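Local coordinates for protein 2-dehydropantoate 2-reductase (PDB 3WFI) that acts as an NAD-dependent D-mandelate dehydrogenase of the ketopantoate reductase family, and probably shares the ketopantoate-reducing chemistry of that family, at residues B[32-38]-B[133-137]; B[83-88]-B[112-116]; B[123-127]-B[180-184]; B[185-189]-B[225-229]. One frame throughout, in Å; residues are numbered along the deposited sequence.

In the fold
Contacts 1 and 2 both lie in the N-terminal Rossmann domain, contact 4 lies in the helical C-terminal domain, and contact 3 joins the two. Contact 4 is the fully buried one and is almost purely apolar, built on ring faces, methyls and a sulfur. The other three are partly buried and mix apolar packing with polar groups: an imidazole-to-backbone bond in contact 1, a salt bridge at the outer side of contact 2, and an asparagine amide against a methyl in contact 3. Contacts 3 and 4 use successive turns of helix 180-191, their centres about 13 Å apart, whereas the centres of contacts 1 and 4 are about 37 Å apart.

Contact 1. Residues B[32-38]-B[133-137]; sequences WAEHVQQ and LEGPG
The imidazole of His-35 meets the turn at Pro-136 and Gly-137 edge-on: Gly-137 N donates to His-35 ND1 at 3.0 Å, with an N-H...N angle of 148° and the donor lying nearly in the ring plane. With CG anti to the backbone N (chi1 -167°), the ring leaves the helix toward this turn. Its other nitrogen, NE2, bonds to Ala-8 O, which fixes the ring's rotation from both ends and is consistent with a neutral imidazole protonated at NE2. In the N-cap residue, a chi1 of -179° carries the Trp-32 indole toward Pro-136, the six-membered ring leading. Trp-32 CH2 comes within 3.6 Å of Pro-136 CD, and Trp-32 CZ3 has Leu-133 CD2 at its edge, 3.9 Å away. Leu-133 sends its other branch, CD1, to His-35 CE1 at 3.8 Å. Farther along the helix, Gln-38 runs alongside the proline, Gln-38 CG lying 3.8 Å from Pro-136 CB, before its chain bends off. The contact thus ties helix 33-42, which follows strand 25-30 and the NAD-binding Asp-30, to the edge strand 132-135 of the small sheet, with helix 10-21 touching both His-35 and Leu-133.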
loop_
_atom_site.group_PDB
_atom_site.type_symbol
_atom_site.label_atom_id
_atom_site.label_comp_id
_atom_site.label_asym_id
_atom_site.label_seq_id
_atom_site.Cartn_x
_atom_site.Cartn_y
_atom_site.Cartn_z
ATOM N N TRP B 32 -1.092 -31.012 19.668
ATOM C CA TRP B 32 0.097 -31.117 20.510
ATOM C C TRP B 32 0.221 -32.546 21.059
ATOM O O TRP B 32 -0.465 -32.922 22.008
ATOM C CB TRP B 32 0.055 -30.064 21.633
ATOM C CG TRP B 32 1.239 -30.068 22.556
ATOM C CD1 TRP B 32 2.474 -30.606 22.310
ATOM C CD2 TRP B 32 1.311 -29.483 23.872
ATOM N NE1 TRP B 32 3.296 -30.414 23.396
ATOM C CE2 TRP B 32 2.610 -29.731 24.367
ATOM C CE3 TRP B 32 0.399 -28.788 24.684
ATOM C CZ2 TRP B 32 3.024 -29.301 25.635
ATOM C CZ3 TRP B 32 0.811 -28.370 25.947
ATOM C CH2 TRP B 32 2.115 -28.622 26.405
ATOM N N ALA B 33 1.124 -33.324 20.460
ATOM C CA ALA B 33 1.271 -34.759 20.743
ATOM C C ALA B 33 1.472 -35.096 22.216
ATOM O O ALA B 33 0.896 -36.062 22.709
ATOM C CB ALA B 33 2.411 -35.348 19.921
ATOM N N GLU B 34 2.288 -34.314 22.915
ATOM C CA GLU B 34 2.558 -34.569 24.333
ATOM C C GLU B 34 1.310 -34.296 25.178
ATOM O O GLU B 34 1.089 -34.942 26.206
ATOM C CB GLU B 34 3.689 -33.684 24.848
ATOM C CG GLU B 34 4.982 -33.670 24.043
ATOM C CD GLU B 34 5.941 -32.590 24.531
ATOM O OE1 GLU B 34 5.842 -32.195 25.723
ATOM O OE2 GLU B 34 6.784 -32.134 23.721
ATOM N N HIS B 35 0.530 -33.304 24.748
ATOM C CA HIS B 35 -0.749 -32.942 25.384
ATOM C C HIS B 35 -1.743 -34.090 25.260
ATOM O O HIS B 35 -2.350 -34.508 26.240
ATOM C CB HIS B 35 -1.322 -31.701 24.697
ATOM C CG HIS B 35 -2.450 -31.042 25.434
ATOM N ND1 HIS B 35 -2.430 -30.823 26.792
ATOM C CD2 HIS B 35 -3.611 -30.509 24.989
ATOM C CE1 HIS B 35 -3.539 -30.203 27.159
ATOM N NE2 HIS B 35 -4.272 -30.001 26.081
ATOM N N VAL B 36 -1.871 -34.598 24.035
ATOM C CA VAL B 36 -2.776 -35.697 23.729
ATOM C C VAL B 36 -2.396 -36.943 24.537
ATOM O O VAL B 36 -3.251 -37.564 25.168
ATOM C CB VAL B 36 -2.779 -36.008 22.212
ATOM C CG1 VAL B 36 -3.581 -37.270 21.908
ATOM C CG2 VAL B 36 -3.340 -34.828 21.425
ATOM N N GLN B 37 -1.112 -37.292 24.519
ATOM C CA GLN B 37 -0.624 -38.497 25.187
ATOM C C GLN B 37 -0.797 -38.421 26.705
ATOM O O GLN B 37 -1.185 -39.403 27.340
ATOM C CB GLN B 37 0.852 -38.733 24.824
ATOM C CG GLN B 37 1.416 -40.063 25.290
ATOM C CD GLN B 37 0.711 -41.236 24.660
ATOM O OE1 GLN B 37 0.636 -41.345 23.435
ATOM N NE2 GLN B 37 0.180 -42.118 25.491
ATOM N N GLN B 38 -0.517 -37.258 27.288
ATOM C CA GLN B 38 -0.669 -37.086 28.743
ATOM C C GLN B 38 -2.120 -37.276 29.170
ATOM O O GLN B 38 -2.394 -37.986 30.134
ATOM C CB GLN B 38 -0.102 -35.742 29.235
ATOM C CG GLN B 38 1.387 -35.797 29.533
ATOM C CD GLN B 38 1.758 -36.900 30.488
ATOM O OE1 GLN B 38 1.318 -36.908 31.642
ATOM N NE2 GLN B 38 2.591 -37.822 30.032
ATOM N N LEU B 133 -2.924 -22.987 30.738
ATOM C CA LEU B 133 -2.300 -24.275 30.442
ATOM C C LEU B 133 -0.932 -24.369 31.134
ATOM O O LEU B 133 0.041 -23.771 30.685
ATOM C CB LEU B 133 -2.166 -24.450 28.928
ATOM C CG LEU B 133 -1.849 -25.837 28.359
ATOM C CD1 LEU B 133 -2.782 -26.901 28.912
ATOM C CD2 LEU B 133 -1.932 -25.806 26.839
ATOM N N GLU B 134 -0.871 -25.124 32.231
ATOM C CA GLU B 134 0.347 -25.245 33.042
ATOM C C GLU B 134 1.371 -26.151 32.375
ATOM O O GLU B 134 2.573 -25.867 32.386
ATOM C CB GLU B 134 0.013 -25.797 34.433
ATOM C CG GLU B 134 -0.947 -24.930 35.240
ATOM C CD GLU B 134 -0.256 -23.756 35.913
ATOM O OE1 GLU B 134 0.528 -24.001 36.855
ATOM O OE2 GLU B 134 -0.495 -22.596 35.512
ATOM N N GLY B 135 0.891 -27.256 31.816
ATOM C CA GLY B 135 1.745 -28.206 31.113
ATOM C C GLY B 135 0.890 -29.170 30.319
ATOM O O GLY B 135 -0.329 -29.016 30.283
ATOM N N PRO B 136 1.518 -30.163 29.665
ATOM C CA PRO B 136 0.735 -31.163 28.942
ATOM C C PRO B 136 -0.268 -31.860 29.859
ATOM O O PRO B 136 0.123 -32.489 30.836
ATOM C CB PRO B 136 1.791 -32.156 28.420
ATOM C CG PRO B 136 3.094 -31.774 29.047
ATOM C CD PRO B 136 2.969 -30.343 29.479
ATOM N N GLY B 137 -1.555 -31.682 29.578
ATOM C CA GLY B 137 -2.626 -32.354 30.306
ATOM C C GLY B 137 -2.897 -31.716 31.649
ATOM O O GLY B 137 -3.542 -32.318 32.501
#

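Contact 2. Residues B[83-88]-B[112-116]; sequences LEKMLQ and IIEKF
Leu-87 and Phe-116 make the central aromatic contact. Leu-87 CB sits over the middle of the phenyl face, 3.6 Å from the ring centroid and 13° off its normal, a CH-pi contact. Beyond it, Leu-87 CD1 leans toward the CD2 side of the ring, while Gln-88 passes the ring at a slant, Gln-88 CG being 3.9 Å from Phe-116 CZ. The carbonyl oxygens of Ile-112 and Ile-113 lie at the ring's edge, in its plane.

The purely aliphatic layer is made of branches from both segments. Leu-87 CD1 also meets both isoleucines, Ile-112 CG2 at 3.9 Å and Ile-113 CG1 at 4.0 Å. Ile-112 CG2 also presses on the root of the glutamate chain, 3.7 Å from Glu-84 CB. Leu-83 crosses Ile-113 at about a right angle, with Leu-83 CD2 4.2 Å from Ile-113 CG1.

The charged pair closes the contact on its outer side. Glu-84, extended with CG anti to its N (chi1 -180°), meets a lysine chain extended in the same way beyond CG: Lys-115 NZ donates to Glu-84 OE1 over 3.3 Å, a rather long salt bridge in which the ammonium nitrogen meets the carboxylate on its syn side, 26° out of its plane.

Leu-83 and Ile-113 also both rest on Leu-76 of strand 71-76. Helices 80-90 and 109-113 pack side by side on the sheet, each linking neighbouring parallel strands: these are consecutive beta-alpha-beta crossovers of a Rossmann fold.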
loop_
_atom_site.group_PDB
_atom_site.type_symbol
_atom_site.label_atom_id
_atom_site.label_comp_id
_atom_site.label_asym_id
_atom_site.label_seq_id
_atom_site.Cartn_x
_atom_site.Cartn_y
_atom_site.Cartn_z
ATOM N N LEU B 83 -7.232 -23.160 11.145
ATOM C CA LEU B 83 -8.655 -23.542 11.138
ATOM C C LEU B 83 -9.039 -24.465 9.986
ATOM O O LEU B 83 -9.740 -25.452 10.185
ATOM C CB LEU B 83 -9.564 -22.297 11.097
ATOM C CG LEU B 83 -11.079 -22.567 10.979
ATOM C CD1 LEU B 83 -11.606 -23.342 12.180
ATOM C CD2 LEU B 83 -11.855 -21.267 10.802
ATOM N N GLU B 84 -8.613 -24.133 8.769
ATOM C CA GLU B 84 -9.030 -24.919 7.619
ATOM C C GLU B 84 -8.444 -26.318 7.696
ATOM O O GLU B 84 -9.127 -27.294 7.403
ATOM C CB GLU B 84 -8.668 -24.229 6.303
ATOM C CG GLU B 84 -9.095 -25.033 5.085
ATOM C CD GLU B 84 -9.354 -24.164 3.882
ATOM O OE1 GLU B 84 -10.286 -24.477 3.110
ATOM O OE2 GLU B 84 -8.633 -23.157 3.726
ATOM N N LYS B 85 -7.191 -26.415 8.120
ATOM C CA LYS B 85 -6.546 -27.705 8.334
ATOM C C LYS B 85 -7.245 -28.550 9.425
ATOM O O LYS B 85 -7.461 -29.748 9.233
ATOM C CB LYS B 85 -5.068 -27.479 8.675
ATOM C CG LYS B 85 -4.280 -28.738 8.973
ATOM C CD LYS B 85 -4.436 -29.725 7.849
ATOM C CE LYS B 85 -3.496 -30.899 7.987
ATOM N NZ LYS B 85 -3.450 -31.647 6.703
ATOM N N MET B 86 -7.585 -27.928 10.556
ATOM C CA MET B 86 -8.339 -28.601 11.616
ATOM C C MET B 86 -9.642 -29.177 11.046
ATOM O O MET B 86 -9.937 -30.365 11.208
ATOM C CB MET B 86 -8.634 -27.638 12.773
ATOM C CG MET B 86 -9.573 -28.177 13.854
ATOM S SD MET B 86 -8.928 -29.621 14.732
ATOM C CE MET B 86 -7.867 -28.816 15.933
ATOM N N LEU B 87 -10.402 -28.350 10.349
ATOM C CA LEU B 87 -11.666 -28.797 9.752
ATOM C C LEU B 87 -11.461 -29.938 8.773
ATOM O O LEU B 87 -12.207 -30.915 8.812
ATOM C CB LEU B 87 -12.391 -27.635 9.068
ATOM C CG LEU B 87 -12.948 -26.610 10.065
ATOM C CD1 LEU B 87 -13.407 -25.354 9.337
ATOM C CD2 LEU B 87 -14.077 -27.205 10.880
ATOM N N GLN B 88 -10.448 -29.819 7.910
ATOM C CA GLN B 88 -10.104 -30.880 6.970
ATOM C C GLN B 88 -9.828 -32.174 7.721
ATOM O O GLN B 88 -10.327 -33.223 7.352
ATOM C CB GLN B 88 -8.867 -30.505 6.120
ATOM C CG GLN B 88 -9.167 -29.552 4.964
ATOM C CD GLN B 88 -7.907 -28.986 4.295
ATOM O OE1 GLN B 88 -6.779 -29.271 4.706
ATOM N NE2 GLN B 88 -8.107 -28.158 3.274
ATOM N N ILE B 112 -14.592 -20.285 5.580
ATOM C CA ILE B 112 -13.876 -21.568 5.687
ATOM C C ILE B 112 -14.825 -22.639 6.237
ATOM O O ILE B 112 -14.983 -23.701 5.641
ATOM C CB ILE B 112 -12.638 -21.433 6.597
ATOM C CG1 ILE B 112 -11.616 -20.474 5.971
ATOM C CG2 ILE B 112 -11.992 -22.781 6.829
ATOM C CD1 ILE B 112 -10.613 -19.896 6.953
ATOM N N ILE B 113 -15.498 -22.331 7.345
ATOM C CA ILE B 113 -16.399 -23.287 8.001
ATOM C C ILE B 113 -17.525 -23.739 7.050
ATOM O O ILE B 113 -17.875 -24.930 7.001
ATOM C CB ILE B 113 -16.990 -22.701 9.304
ATOM C CG1 ILE B 113 -15.865 -22.369 10.303
ATOM C CG2 ILE B 113 -17.965 -23.685 9.940
ATOM C CD1 ILE B 113 -16.273 -21.452 11.425
ATOM N N GLU B 114 -18.058 -22.798 6.268
ATOM C CA GLU B 114 -19.118 -23.095 5.285
ATOM C C GLU B 114 -18.774 -24.201 4.283
ATOM O O GLU B 114 -19.666 -24.849 3.731
ATOM C CB GLU B 114 -19.512 -21.831 4.510
ATOM C CG GLU B 114 -20.776 -21.999 3.679
ATOM C CD GLU B 114 -21.156 -20.740 2.927
ATOM O OE1 GLU B 114 -20.246 -20.050 2.429
ATOM O OE2 GLU B 114 -22.370 -20.450 2.840
ATOM N N LYS B 115 -17.489 -24.416 4.036
ATOM C CA LYS B 115 -17.061 -25.508 3.156
ATOM C C LYS B 115 -17.426 -26.877 3.731
ATOM O O LYS B 115 -17.490 -27.864 2.985
ATOM C CB LYS B 115 -15.550 -25.425 2.888
ATOM C CG LYS B 115 -15.159 -24.218 2.042
ATOM C CD LYS B 115 -13.672 -23.868 2.086
ATOM C CE LYS B 115 -13.364 -22.566 1.342
ATOM N NZ LYS B 115 -11.938 -22.147 1.497
ATOM N N PHE B 116 -17.684 -26.924 5.043
ATOM C CA PHE B 116 -17.877 -28.186 5.785
ATOM C C PHE B 116 -19.264 -28.362 6.378
ATOM O O PHE B 116 -19.721 -29.488 6.539
ATOM C CB PHE B 116 -16.830 -28.281 6.906
ATOM C CG PHE B 116 -15.418 -28.238 6.404
ATOM C CD1 PHE B 116 -14.733 -29.405 6.122
ATOM C CD2 PHE B 116 -14.780 -27.026 6.193
ATOM C CE1 PHE B 116 -13.421 -29.367 5.655
ATOM C CE2 PHE B 116 -13.471 -26.978 5.727
ATOM C CZ PHE B 116 -12.795 -28.153 5.450
#

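Contact 3. Residues B[123-127]-B[180-184]; sequences YIGNT and IHYSI
Ile-124 begins the contact by reaching across to the first turn of helix 180-191. Its CG1 takes the crowded position between backbone N and carbonyl carbon (chi1 48°), and the extended branch beyond it ends against the helix. Ile-124 CD1 lies 3.8 Å from Ile-180 CG2 and 3.7 Å from His-181 CA, so the methyl is lodged against both a side chain and the helix backbone. The two isoleucine side chains run past one another, pointing oppositely.

Gly-125 offers its CA to the same partner, Ile-180 CG2, at 4.2 Å. The axes of segments 123-127 and 180-184 make an angle of 69° and approach to 8.8 Å. This is where the two domains of the ketopantoate reductase fold meet: strand 122-127 belongs to the large sheet of the Rossmann domain, and helix 180-191 opens the helical C-terminal domain. Strand 147-151 lies at the same junction: Gln-150 pairs with Ile-124 through the backbone and accepts a hydrogen bond from His-181 N through its side chain.

Asn-126 turns its amide to the second helical turn. Ile-184 CD1 comes in from the opposite direction, almost equally near both ends of the amide: 3.7 Å from Asn-126 ND2 and 3.8 Å from Asn-126 OD1. Asn-126 ND2 makes two weak hydrogen bonds, to Gly-125 O (3.1 Å) and to OD1 of the NAD-binding Asn-105.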
loop_
_atom_site.group_PDB
_atom_site.type_symbol
_atom_site.label_atom_id
_atom_site.label_comp_id
_atom_site.label_asym_id
_atom_site.label_seq_id
_atom_site.Cartn_x
_atom_site.Cartn_y
_atom_site.Cartn_z
ATOM N N TYR B 123 -22.567 -20.925 14.190
ATOM C CA TYR B 123 -22.811 -19.963 15.247
ATOM C C TYR B 123 -21.479 -19.306 15.612
ATOM O O TYR B 123 -20.425 -19.936 15.544
ATOM C CB TYR B 123 -23.454 -20.633 16.470
ATOM C CG TYR B 123 -24.762 -21.332 16.155
ATOM C CD1 TYR B 123 -25.978 -20.691 16.349
ATOM C CD2 TYR B 123 -24.772 -22.621 15.623
ATOM C CE1 TYR B 123 -27.169 -21.312 16.039
ATOM C CE2 TYR B 123 -25.955 -23.260 15.305
ATOM C CZ TYR B 123 -27.153 -22.602 15.526
ATOM O OH TYR B 123 -28.326 -23.210 15.205
ATOM N N ILE B 124 -21.535 -18.027 15.955
ATOM C CA ILE B 124 -20.336 -17.260 16.290
ATOM C C ILE B 124 -20.486 -16.735 17.700
ATOM O O ILE B 124 -21.588 -16.359 18.106
ATOM C CB ILE B 124 -20.122 -16.089 15.320
ATOM C CG1 ILE B 124 -21.413 -15.281 15.121
ATOM C CG2 ILE B 124 -19.633 -16.612 13.984
ATOM C CD1 ILE B 124 -21.187 -13.928 14.483
ATOM N N GLY B 125 -19.389 -16.715 18.451
ATOM C CA GLY B 125 -19.450 -16.233 19.817
ATOM C C GLY B 125 -18.157 -15.685 20.398
ATOM O O GLY B 125 -17.089 -15.764 19.794
ATOM N N ASN B 126 -18.294 -15.098 21.577
ATOM C CA ASN B 126 -17.170 -14.592 22.356
ATOM C C ASN B 126 -17.213 -15.276 23.689
ATOM O O ASN B 126 -18.296 -15.510 24.219
ATOM C CB ASN B 126 -17.285 -13.071 22.571
ATOM C CG ASN B 126 -17.155 -12.282 21.283
ATOM O OD1 ASN B 126 -17.714 -11.197 21.145
ATOM N ND2 ASN B 126 -16.413 -12.823 20.329
ATOM N N THR B 127 -16.049 -15.594 24.241
ATOM C CA THR B 127 -15.979 -16.132 25.594
ATOM C C THR B 127 -15.182 -15.175 26.485
ATOM O O THR B 127 -14.149 -14.656 26.070
ATOM C CB THR B 127 -15.377 -17.553 25.650
ATOM O OG1 THR B 127 -15.174 -17.922 27.024
ATOM C CG2 THR B 127 -14.044 -17.633 24.906
ATOM N N ILE B 180 -23.353 -9.783 18.080
ATOM C CA ILE B 180 -22.033 -10.436 17.993
ATOM C C ILE B 180 -21.413 -10.195 16.614
ATOM O O ILE B 180 -20.231 -9.894 16.502
ATOM C CB ILE B 180 -22.112 -11.974 18.187
ATOM C CG1 ILE B 180 -22.671 -12.336 19.554
ATOM C CG2 ILE B 180 -20.744 -12.622 18.014
ATOM C CD1 ILE B 180 -21.925 -11.721 20.718
ATOM N N HIS B 181 -22.217 -10.355 15.572
ATOM C CA HIS B 181 -21.716 -10.317 14.200
ATOM C C HIS B 181 -21.217 -8.895 13.911
ATOM O O HIS B 181 -20.128 -8.691 13.366
ATOM C CB HIS B 181 -22.837 -10.697 13.238
ATOM C CG HIS B 181 -22.370 -11.144 11.890
ATOM N ND1 HIS B 181 -21.054 -11.081 11.480
ATOM C CD2 HIS B 181 -23.067 -11.649 10.846
ATOM C CE1 HIS B 181 -20.963 -11.541 10.244
ATOM N NE2 HIS B 181 -22.173 -11.883 9.833
ATOM N N TYR B 182 -22.026 -7.916 14.307
ATOM C CA TYR B 182 -21.682 -6.511 14.171
ATOM C C TYR B 182 -20.399 -6.205 14.908
ATOM O O TYR B 182 -19.511 -5.573 14.343
ATOM C CB TYR B 182 -22.794 -5.628 14.727
ATOM C CG TYR B 182 -22.570 -4.130 14.540
ATOM C CD1 TYR B 182 -23.228 -3.427 13.545
ATOM C CD2 TYR B 182 -21.710 -3.422 15.381
ATOM C CE1 TYR B 182 -23.050 -2.064 13.394
ATOM C CE2 TYR B 182 -21.507 -2.055 15.237
ATOM C CZ TYR B 182 -22.184 -1.378 14.236
ATOM O OH TYR B 182 -21.978 -0.029 14.072
ATOM N N SER B 183 -20.289 -6.663 16.159
ATOM C CA SER B 183 -19.151 -6.298 16.992
ATOM C C SER B 183 -17.872 -6.961 16.487
ATOM O O SER B 183 -16.783 -6.389 16.603
ATOM C CB SER B 183 -19.400 -6.599 18.485
ATOM O OG SER B 183 -18.725 -7.768 18.879
ATOM N N ILE B 184 -18.008 -8.142 15.882
ATOM C CA ILE B 184 -16.884 -8.836 15.262
ATOM C C ILE B 184 -16.394 -8.046 14.014
ATOM O O ILE B 184 -15.186 -7.932 13.770
ATOM C CB ILE B 184 -17.248 -10.300 14.842
ATOM C CG1 ILE B 184 -17.593 -11.238 16.008
ATOM C CG2 ILE B 184 -16.148 -10.931 13.983
ATOM C CD1 ILE B 184 -17.485 -10.729 17.422
#

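Contact 4. Residues B[185-189]-B[225-229]; sequences YRKAC and FAKVA
A chi1 of -103°, well away from a staggered value, swings the Tyr-185 ring across so that one face lies over Ala-229, while Phe-225, with chi1 -85° and CG roughly opposite its carbonyl carbon, turns its ring against Ala-188 and Cys-189. Ala-229 CB stands almost directly above the centre of the tyrosine ring, 3.6 Å from the centroid, a CH-pi contact. At the far end of that ring, Tyr-185 OH, hydrogen-bonded to Glu-232, passes 3.6 Å from Val-228 CG1. The helices run nearly antiparallel, their segment axes 156° apart and 10.9 Å from each other, as part of the all-helical C-terminal domain of the 6-phosphogluconate dehydrogenase-like class. Cys-189 covers one face of Phe-225: its CA lies over the face, offset toward the rim and 4.3 Å from the centroid, and on the same side Cys-189 SG approaches obliquely as a sulfur-aromatic contact, 3.5 Å from Phe-225 CB. Farther round the ring, Phe-225 CE2 packs on Ala-188, 3.4 Å from Ala-188 O and 3.8 Å from Ala-188 CB. Tyr-185 CD2 reaches the phenyl edge near its plane, and Ile-281 of helix 278-288 touches both aromatic side chains.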
loop_
_atom_site.group_PDB
_atom_site.type_symbol
_atom_site.label_atom_id
_atom_site.label_comp_id
_atom_site.label_asym_id
_atom_site.label_seq_id
_atom_site.Cartn_x
_atom_site.Cartn_y
_atom_site.Cartn_z
ATOM N N TYR B 185 -17.324 -7.516 13.219
ATOM C CA TYR B 185 -16.941 -6.668 12.071
ATOM C C TYR B 185 -16.276 -5.382 12.535
ATOM O O TYR B 185 -15.267 -4.986 11.981
ATOM C CB TYR B 185 -18.130 -6.370 11.156
ATOM C CG TYR B 185 -18.160 -7.193 9.870
ATOM C CD1 TYR B 185 -19.085 -8.216 9.691
ATOM C CD2 TYR B 185 -17.284 -6.906 8.806
ATOM C CE1 TYR B 185 -19.115 -8.949 8.496
ATOM C CE2 TYR B 185 -17.306 -7.629 7.616
ATOM C CZ TYR B 185 -18.216 -8.639 7.453
ATOM O OH TYR B 185 -18.186 -9.316 6.249
ATOM N N ARG B 186 -16.813 -4.770 13.587
ATOM C CA ARG B 186 -16.244 -3.534 14.137
ATOM C C ARG B 186 -14.826 -3.753 14.648
ATOM O O ARG B 186 -13.918 -2.965 14.368
ATOM C CB ARG B 186 -17.137 -3.017 15.275
ATOM C CG ARG B 186 -16.657 -1.750 15.975
ATOM C CD ARG B 186 -17.836 -1.165 16.746
ATOM N NE ARG B 186 -17.524 -0.018 17.593
ATOM C CZ ARG B 186 -17.009 -0.089 18.816
ATOM N NH1 ARG B 186 -16.653 -1.259 19.343
ATOM N NH2 ARG B 186 -16.818 1.032 19.509
ATOM N N LYS B 187 -14.624 -4.829 15.401
ATOM C CA LYS B 187 -13.285 -5.196 15.827
ATOM C C LYS B 187 -12.353 -5.473 14.624
ATOM O O LYS B 187 -11.177 -5.123 14.648
ATOM C CB LYS B 187 -13.344 -6.410 16.758
ATOM C CG LYS B 187 -11.988 -6.982 17.164
ATOM C CD LYS B 187 -11.098 -5.932 17.815
ATOM C CE LYS B 187 -9.800 -6.543 18.335
ATOM N NZ LYS B 187 -8.713 -5.520 18.424
ATOM N N ALA B 188 -12.857 -6.149 13.599
ATOM C CA ALA B 188 -12.006 -6.483 12.442
ATOM C C ALA B 188 -11.551 -5.237 11.695
ATOM O O ALA B 188 -10.453 -5.229 11.112
ATOM C CB ALA B 188 -12.715 -7.448 11.496
ATOM N N CYS B 189 -12.384 -4.189 11.718
ATOM C CA CYS B 189 -12.001 -2.901 11.140
ATOM C C CYS B 189 -10.765 -2.335 11.864
ATOM O O CYS B 189 -9.822 -1.867 11.228
ATOM C CB CYS B 189 -13.173 -1.902 11.180
ATOM S SG CYS B 189 -14.509 -2.262 10.001
ATOM N N PHE B 225 -14.661 -2.676 4.310
ATOM C CA PHE B 225 -15.253 -3.609 5.290
ATOM C C PHE B 225 -16.785 -3.467 5.342
ATOM O O PHE B 225 -17.521 -4.460 5.338
ATOM C CB PHE B 225 -14.674 -3.358 6.697
ATOM C CG PHE B 225 -13.367 -4.064 6.975
ATOM C CD1 PHE B 225 -12.189 -3.670 6.356
ATOM C CD2 PHE B 225 -13.309 -5.115 7.908
ATOM C CE1 PHE B 225 -10.982 -4.303 6.639
ATOM C CE2 PHE B 225 -12.110 -5.752 8.193
ATOM C CZ PHE B 225 -10.944 -5.337 7.564
ATOM N N ALA B 226 -17.254 -2.219 5.386
ATOM C CA ALA B 226 -18.689 -1.923 5.516
ATOM C C ALA B 226 -19.514 -2.313 4.285
ATOM O O ALA B 226 -20.644 -2.777 4.420
ATOM C CB ALA B 226 -18.881 -0.460 5.832
ATOM N N LYS B 227 -18.952 -2.109 3.092
ATOM C CA LYS B 227 -19.617 -2.509 1.847
ATOM C C LYS B 227 -19.814 -4.015 1.784
ATOM O O LYS B 227 -20.878 -4.500 1.401
ATOM C CB LYS B 227 -18.824 -2.042 0.619
ATOM C CG LYS B 227 -19.157 -0.653 0.150
ATOM C CD LYS B 227 -18.439 -0.288 -1.151
ATOM C CE LYS B 227 -18.697 1.180 -1.524
ATOM N NZ LYS B 227 -18.116 2.177 -0.568
ATOM N N VAL B 228 -18.784 -4.750 2.184
ATOM C CA VAL B 228 -18.837 -6.191 2.234
ATOM C C VAL B 228 -19.803 -6.672 3.342
ATOM O O VAL B 228 -20.616 -7.584 3.114
ATOM C CB VAL B 228 -17.400 -6.744 2.393
ATOM C CG1 VAL B 228 -17.379 -8.138 2.957
ATOM C CG2 VAL B 228 -16.685 -6.679 1.043
ATOM N N ALA B 229 -19.747 -6.038 4.507
ATOM C CA ALA B 229 -20.657 -6.353 5.631
ATOM C C ALA B 229 -22.129 -6.114 5.270
ATOM O O ALA B 229 -23.001 -6.906 5.637
ATOM C CB ALA B 229 -20.276 -5.555 6.865
#